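Local coordinates for hydrazine synthase alpha subunit (Candidatus Kuenenia stuttgartiensis, PDB 5C2V), which condenses hydroxylamine with ammonia to hydrazine, as the di-heme alpha subunit of the anammox complex that makes hydrazine from nitric oxide and ammonium, at residues R116-L121 and L190-G195; T163-F168 and K196-I201. One frame throughout, in Å; residues are numbered along the deposited sequence.

Interactions 1 and 2 are neighbours, probably in the N-terminal domain with its six-bladed beta-propeller, with centres about 10 Å apart. Interaction 1 joins strand 116-117, an outermost strand of the antiparallel sheet that begins with strand 76-84, to the turn after strand 186-191, and interaction 2 sets the helix that follows this turn against the neighbouring strand 154-171. The segments alternate along the chain. Two probable hydrogen bonds tie the contacts together: Leu190 O to Ile166 N, 2.9 Å, between antiparallel strands, and Asp191 OD2 to Ile198 N, 2.7 Å, from the strand end to the first turn of the helix. Both contacts are away from the heme, zinc, calcium and trimethyl glycine sites.

Interaction 1: residues R116-L121 and L190-G195; sequences RQMTDL and LDTQGG
Met118 and Thr192, just beyond the ends of strands 116-117 and 186-191, mark the closest backbone approach, 7.4 Å from CA to CA, too far for backbone pairing. Arg116 makes the polar link. Its chain runs extended from CG to NE, with CG anti to the backbone N (chi1 -177°), and this length brings NH2 to Thr192 O at 2.8 Å. The bond is fairly straight, 157° at the hydrogen, and Thr192 O sits at the guanidinium edge while the donor lies in the carbonyl plane. NH2 also bonds to Leu214 O, so two backbone carbonyls grip the same nitrogen and probably restrict the rotation of the group. Met118, bent at chi2 and chi3, folds its methyl back over one guanidinium face, CE standing 4.1 Å above the plane near its centre. The same CE meets Leu190 CD2 at 3.7 Å, the two side chains crossing at about a right angle, and Thr192 CG2 at 3.8 Å. Farther along, Thr119 CG2 touches Leu190 CD1 at 3.6 Å; its hydroxyl OG1 accepts from Ile105 N of strand 103-109. The hydroxyl of Thr192 bonds to that of Thr163. Within 190-195, Asp191 OD1 accepts from Gln193 N at 2.9 Å, an Asx turn where strand 186-191 ends. The two strands belong to successive antiparallel sheets, consistent with neighbouring propeller blades. Chemically, an apolar patch centred on one methionine methyl lies beside a directional arginine-to-carbonyl bond, and its cover on one guanidinium face probably limits competition from water for Thr192 O.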
loop_
_atom_site.group_PDB
_atom_site.type_symbol
_atom_site.label_atom_id
_atom_site.label_comp_id
_atom_site.label_asym_id
_atom_site.label_seq_id
_atom_site.Cartn_x
_atom_site.Cartn_y
_atom_site.Cartn_z
ATOM N N ARG D 116 -11.732 41.418 23.846
ATOM C CA ARG D 116 -10.304 41.734 23.849
ATOM C C ARG D 116 -9.573 41.050 22.691
ATOM O O ARG D 116 -9.875 39.908 22.345
ATOM C CB ARG D 116 -9.670 41.327 25.184
ATOM C CG ARG D 116 -8.196 41.684 25.307
ATOM C CD ARG D 116 -7.559 41.045 26.531
ATOM N NE ARG D 116 -6.115 41.260 26.558
ATOM C CZ ARG D 116 -5.282 40.654 27.399
ATOM N NH1 ARG D 116 -5.748 39.788 28.289
ATOM N NH2 ARG D 116 -3.982 40.913 27.347
ATOM N N GLN D 117 -8.607 41.752 22.101
ATOM C CA GLN D 117 -7.852 41.234 20.961
ATOM C C GLN D 117 -6.514 40.623 21.376
ATOM O O GLN D 117 -5.631 41.319 21.875
ATOM C CB GLN D 117 -7.610 42.344 19.939
ATOM C CG GLN D 117 -6.902 41.878 18.678
ATOM C CD GLN D 117 -6.633 43.011 17.708
ATOM O OE1 GLN D 117 -7.172 44.108 17.852
ATOM N NE2 GLN D 117 -5.793 42.751 16.712
ATOM N N MET D 118 -6.375 39.316 21.167
ATOM C CA MET D 118 -5.175 38.587 21.569
ATOM C C MET D 118 -4.001 38.666 20.584
ATOM O O MET D 118 -2.854 38.820 21.002
ATOM C CB MET D 118 -5.530 37.123 21.821
ATOM C CG MET D 118 -6.639 36.957 22.838
ATOM S SD MET D 118 -6.371 38.044 24.249
ATOM C CE MET D 118 -5.017 37.201 25.063
ATOM N N THR D 119 -4.279 38.555 19.287
ATOM C CA THR D 119 -3.206 38.462 18.293
ATOM C C THR D 119 -3.272 39.527 17.200
ATOM O O THR D 119 -4.317 39.747 16.597
ATOM C CB THR D 119 -3.201 37.080 17.603
ATOM O OG1 THR D 119 -4.514 36.780 17.114
ATOM C CG2 THR D 119 -2.772 35.998 18.575
ATOM N N ASP D 120 -2.153 40.210 16.978
ATOM C CA ASP D 120 -1.999 41.109 15.834
ATOM C C ASP D 120 -1.235 40.481 14.661
ATOM O O ASP D 120 -0.903 41.178 13.701
ATOM C CB ASP D 120 -1.316 42.411 16.249
ATOM C CG ASP D 120 -1.763 43.590 15.402
ATOM O OD1 ASP D 120 -2.884 43.528 14.851
ATOM O OD2 ASP D 120 -1.001 44.571 15.282
ATOM N N LEU D 121 -0.957 39.180 14.744
ATOM C CA LEU D 121 -0.024 38.496 13.839
ATOM C C LEU D 121 -0.269 38.785 12.361
ATOM O O LEU D 121 -1.409 38.947 11.929
ATOM C CB LEU D 121 -0.095 36.977 14.059
ATOM C CG LEU D 121 0.754 36.093 13.133
ATOM C CD1 LEU D 121 2.238 36.241 13.441
ATOM C CD2 LEU D 121 0.328 34.630 13.173
ATOM N N LEU D 190 0.944 31.575 23.888
ATOM C CA LEU D 190 0.657 32.995 24.039
ATOM C C LEU D 190 0.490 33.394 25.501
ATOM O O LEU D 190 -0.388 32.885 26.200
ATOM C CB LEU D 190 -0.601 33.360 23.241
ATOM C CG LEU D 190 -1.142 34.792 23.267
ATOM C CD1 LEU D 190 -1.755 35.135 21.925
ATOM C CD2 LEU D 190 -2.181 34.972 24.362
ATOM N N ASP D 191 1.342 34.309 25.952
ATOM C CA ASP D 191 1.199 34.906 27.270
ATOM C C ASP D 191 0.185 36.040 27.193
ATOM O O ASP D 191 0.355 37.000 26.425
ATOM C CB ASP D 191 2.545 35.413 27.795
ATOM C CG ASP D 191 2.539 35.642 29.296
ATOM O OD1 ASP D 191 1.516 36.121 29.831
ATOM O OD2 ASP D 191 3.560 35.339 29.948
ATOM N N THR D 192 -0.868 35.908 27.996
ATOM C CA THR D 192 -1.988 36.840 27.996
ATOM C C THR D 192 -1.721 38.085 28.836
ATOM O O THR D 192 -2.409 39.094 28.691
ATOM C CB THR D 192 -3.270 36.165 28.527
ATOM O OG1 THR D 192 -3.095 35.818 29.906
ATOM C CG2 THR D 192 -3.585 34.908 27.731
ATOM N N GLN D 193 -0.729 38.012 29.717
ATOM C CA GLN D 193 -0.452 39.121 30.622
ATOM C C GLN D 193 0.652 40.045 30.115
ATOM O O GLN D 193 0.994 41.025 30.775
ATOM C CB GLN D 193 -0.099 38.594 32.015
ATOM C CG GLN D 193 -1.293 38.009 32.758
ATOM C CD GLN D 193 -2.455 38.982 32.867
ATOM O OE1 GLN D 193 -2.269 40.200 32.846
ATOM N NE2 GLN D 193 -3.665 38.446 32.979
ATOM N N GLY D 194 1.182 39.747 28.932
ATOM C CA GLY D 194 2.214 40.575 28.332
ATOM C C GLY D 194 3.613 40.052 28.585
ATOM O O GLY D 194 4.595 40.791 28.485
ATOM N N GLY D 195 3.703 38.771 28.921
ATOM C CA GLY D 195 4.975 38.143 29.214
ATOM C C GLY D 195 5.181 37.972 30.704
ATOM O O GLY D 195 6.181 37.400 31.139
#

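Interaction 2: residues T163-F168 and K196-I201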
loop_
_atom_site.group_PDB
_atom_site.type_symbol
_atom_site.label_atom_id
_atom_site.label_comp_id
_atom_site.label_asym_id
_atom_site.label_seq_id
_atom_site.Cartn_x
_atom_site.Cartn_y
_atom_site.Cartn_z
ATOM N N THR D 163 -4.082 33.775 35.013
ATOM C CA THR D 163 -5.157 33.527 34.068
ATOM C C THR D 163 -4.821 32.268 33.296
ATOM O O THR D 163 -5.531 31.264 33.370
ATOM C CB THR D 163 -5.352 34.708 33.097
ATOM O OG1 THR D 163 -4.083 35.101 32.562
ATOM C CG2 THR D 163 -5.971 35.893 33.820
ATOM N N GLY D 164 -3.721 32.333 32.557
ATOM C CA GLY D 164 -3.221 31.177 31.845
ATOM C C GLY D 164 -2.478 31.550 30.582
ATOM O O GLY D 164 -2.081 32.697 30.382
ATOM N N MET D 165 -2.294 30.554 29.728
ATOM C CA MET D 165 -1.650 30.729 28.440
ATOM C C MET D 165 -2.638 30.329 27.356
ATOM O O MET D 165 -3.609 29.621 27.628
ATOM C CB MET D 165 -0.379 29.885 28.350
ATOM C CG MET D 165 0.639 30.166 29.443
ATOM S SD MET D 165 1.557 31.688 29.157
ATOM C CE MET D 165 2.426 31.267 27.649
ATOM N N ILE D 166 -2.406 30.787 26.132
ATOM C CA ILE D 166 -3.260 30.391 25.021
ATOM C C ILE D 166 -2.457 29.698 23.928
ATOM O O ILE D 166 -1.586 30.302 23.305
ATOM C CB ILE D 166 -4.008 31.592 24.418
ATOM C CG1 ILE D 166 -5.036 32.131 25.413
ATOM C CG2 ILE D 166 -4.703 31.190 23.126
ATOM C CD1 ILE D 166 -5.899 33.243 24.859
ATOM N N ILE D 167 -2.754 28.423 23.704
ATOM C CA ILE D 167 -2.105 27.667 22.642
ATOM C C ILE D 167 -2.979 27.691 21.398
ATOM O O ILE D 167 -4.116 27.223 21.428
ATOM C CB ILE D 167 -1.845 26.205 23.053
ATOM C CG1 ILE D 167 -1.236 26.139 24.457
ATOM C CG2 ILE D 167 -0.950 25.516 22.033
ATOM C CD1 ILE D 167 0.096 26.841 24.583
ATOM N N PHE D 168 -2.463 28.236 20.302
ATOM C CA PHE D 168 -3.268 28.315 19.086
ATOM C C PHE D 168 -2.478 27.916 17.846
ATOM O O PHE D 168 -1.257 27.805 17.887
ATOM C CB PHE D 168 -3.844 29.725 18.910
ATOM C CG PHE D 168 -2.826 30.760 18.511
ATOM C CD1 PHE D 168 -2.061 31.406 19.468
ATOM C CD2 PHE D 168 -2.649 31.100 17.179
ATOM C CE1 PHE D 168 -1.131 32.362 19.102
ATOM C CE2 PHE D 168 -1.719 32.052 16.807
ATOM C CZ PHE D 168 -0.960 32.686 17.770
ATOM N N LYS D 196 4.246 38.454 31.507
ATOM C CA LYS D 196 4.475 38.431 32.941
ATOM C C LYS D 196 4.202 37.056 33.547
ATOM O O LYS D 196 4.689 36.756 34.628
ATOM C CB LYS D 196 3.639 39.512 33.635
ATOM C CG LYS D 196 4.253 40.908 33.532
ATOM C CD LYS D 196 3.682 41.667 32.348
ATOM C CE LYS D 196 4.364 43.004 32.126
ATOM N NZ LYS D 196 3.700 43.761 31.029
ATOM N N ILE D 197 3.439 36.217 32.850
ATOM C CA ILE D 197 3.186 34.858 33.330
ATOM C C ILE D 197 4.413 33.981 33.091
ATOM O O ILE D 197 4.799 33.179 33.945
ATOM C CB ILE D 197 1.950 34.237 32.653
ATOM C CG1 ILE D 197 0.688 34.935 33.160
ATOM C CG2 ILE D 197 1.877 32.735 32.921
ATOM C CD1 ILE D 197 -0.603 34.263 32.758
ATOM N N ILE D 198 5.031 34.156 31.928
ATOM C CA ILE D 198 6.304 33.515 31.627
ATOM C C ILE D 198 7.371 34.029 32.592
ATOM O O ILE D 198 8.249 33.283 33.025
ATOM C CB ILE D 198 6.731 33.775 30.166
ATOM C CG1 ILE D 198 5.751 33.104 29.204
ATOM C CG2 ILE D 198 8.138 33.263 29.908
ATOM C CD1 ILE D 198 5.698 31.599 29.341
ATOM N N GLN D 199 7.270 35.306 32.946
ATOM C CA GLN D 199 8.188 35.906 33.908
ATOM C C GLN D 199 7.942 35.342 35.302
ATOM O O GLN D 199 8.853 35.264 36.123
ATOM C CB GLN D 199 8.044 37.430 33.916
ATOM C CG GLN D 199 9.157 38.147 34.658
ATOM C CD GLN D 199 9.055 39.656 34.556
ATOM O OE1 GLN D 199 8.034 40.197 34.131
ATOM N NE2 GLN D 199 10.121 40.345 34.943
ATOM N N ARG D 200 6.701 34.948 35.562
ATOM C CA ARG D 200 6.352 34.333 36.831
ATOM C C ARG D 200 6.960 32.942 36.900
ATOM O O ARG D 200 7.577 32.573 37.899
ATOM C CB ARG D 200 4.830 34.275 37.009
ATOM C CG ARG D 200 4.345 33.192 37.967
ATOM C CD ARG D 200 2.924 33.463 38.447
ATOM N NE ARG D 200 2.326 32.303 39.107
ATOM C CZ ARG D 200 2.603 31.919 40.350
ATOM N NH1 ARG D 200 3.479 32.594 41.079
ATOM N NH2 ARG D 200 2.005 30.851 40.861
ATOM N N ILE D 201 6.786 32.175 35.829
ATOM C CA ILE D 201 7.318 30.818 35.775
ATOM C C ILE D 201 8.842 30.764 35.611
ATOM O O ILE D 201 9.537 30.159 36.427
ATOM C CB ILE D 201 6.671 30.022 34.625
ATOM C CG1 ILE D 201 5.147 30.024 34.767
ATOM C CG2 ILE D 201 7.206 28.600 34.594
ATOM C CD1 ILE D 201 4.423 29.283 33.661
#
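Ile197 packs against Thr163, Gly164 and Met165, where the loop 163-164 leads into residues 165-168 of the strand, and carries most of the tight part of this contact. Its CG1 branch, beside the backbone N (chi1 -70°) and then extended, sends CD1 to Gly164 O at 3.2 Å and to Thr163 OG1 at 3.6 Å, an approach of a methyl to two oxygens. Thr163 and Ile197 cross at about a right angle, and the threonine hydroxyl has its own polar partner in the hydroxyl of Thr192. The other branch, Ile197 CG2, lies 3.9 Å from Met165 SD as the two side chains slide past each other in opposite directions. Met165 bends at chi2 and chi3, which carries its end round to the helix: CE reaches Ile198 CD1 at 3.7 Å, across the isoleucine side chain. Trp264 packs on Met165 as well, and Leu206 on Ile198. Gly164 adopts backbone angles that suit glycine. The contact thins out beyond the first turn. Ile201 starts in the direction of the strand, yet its side chain stays 5.7 Å from segment 163-168 and packs on Trp396. Lys196, at the start of the helix, is exposed to solvent. Arg200 turns to the gamma subunit, where its NH1 makes a salt bridge with Glu28 of that chain. Between the two segments the contact is mainly apolar, made by Ile197, Ile198 and Met165 with no polar bond across it; dispersion and burial probably hold the helix here, while Arg200 joins it to the gamma subunit.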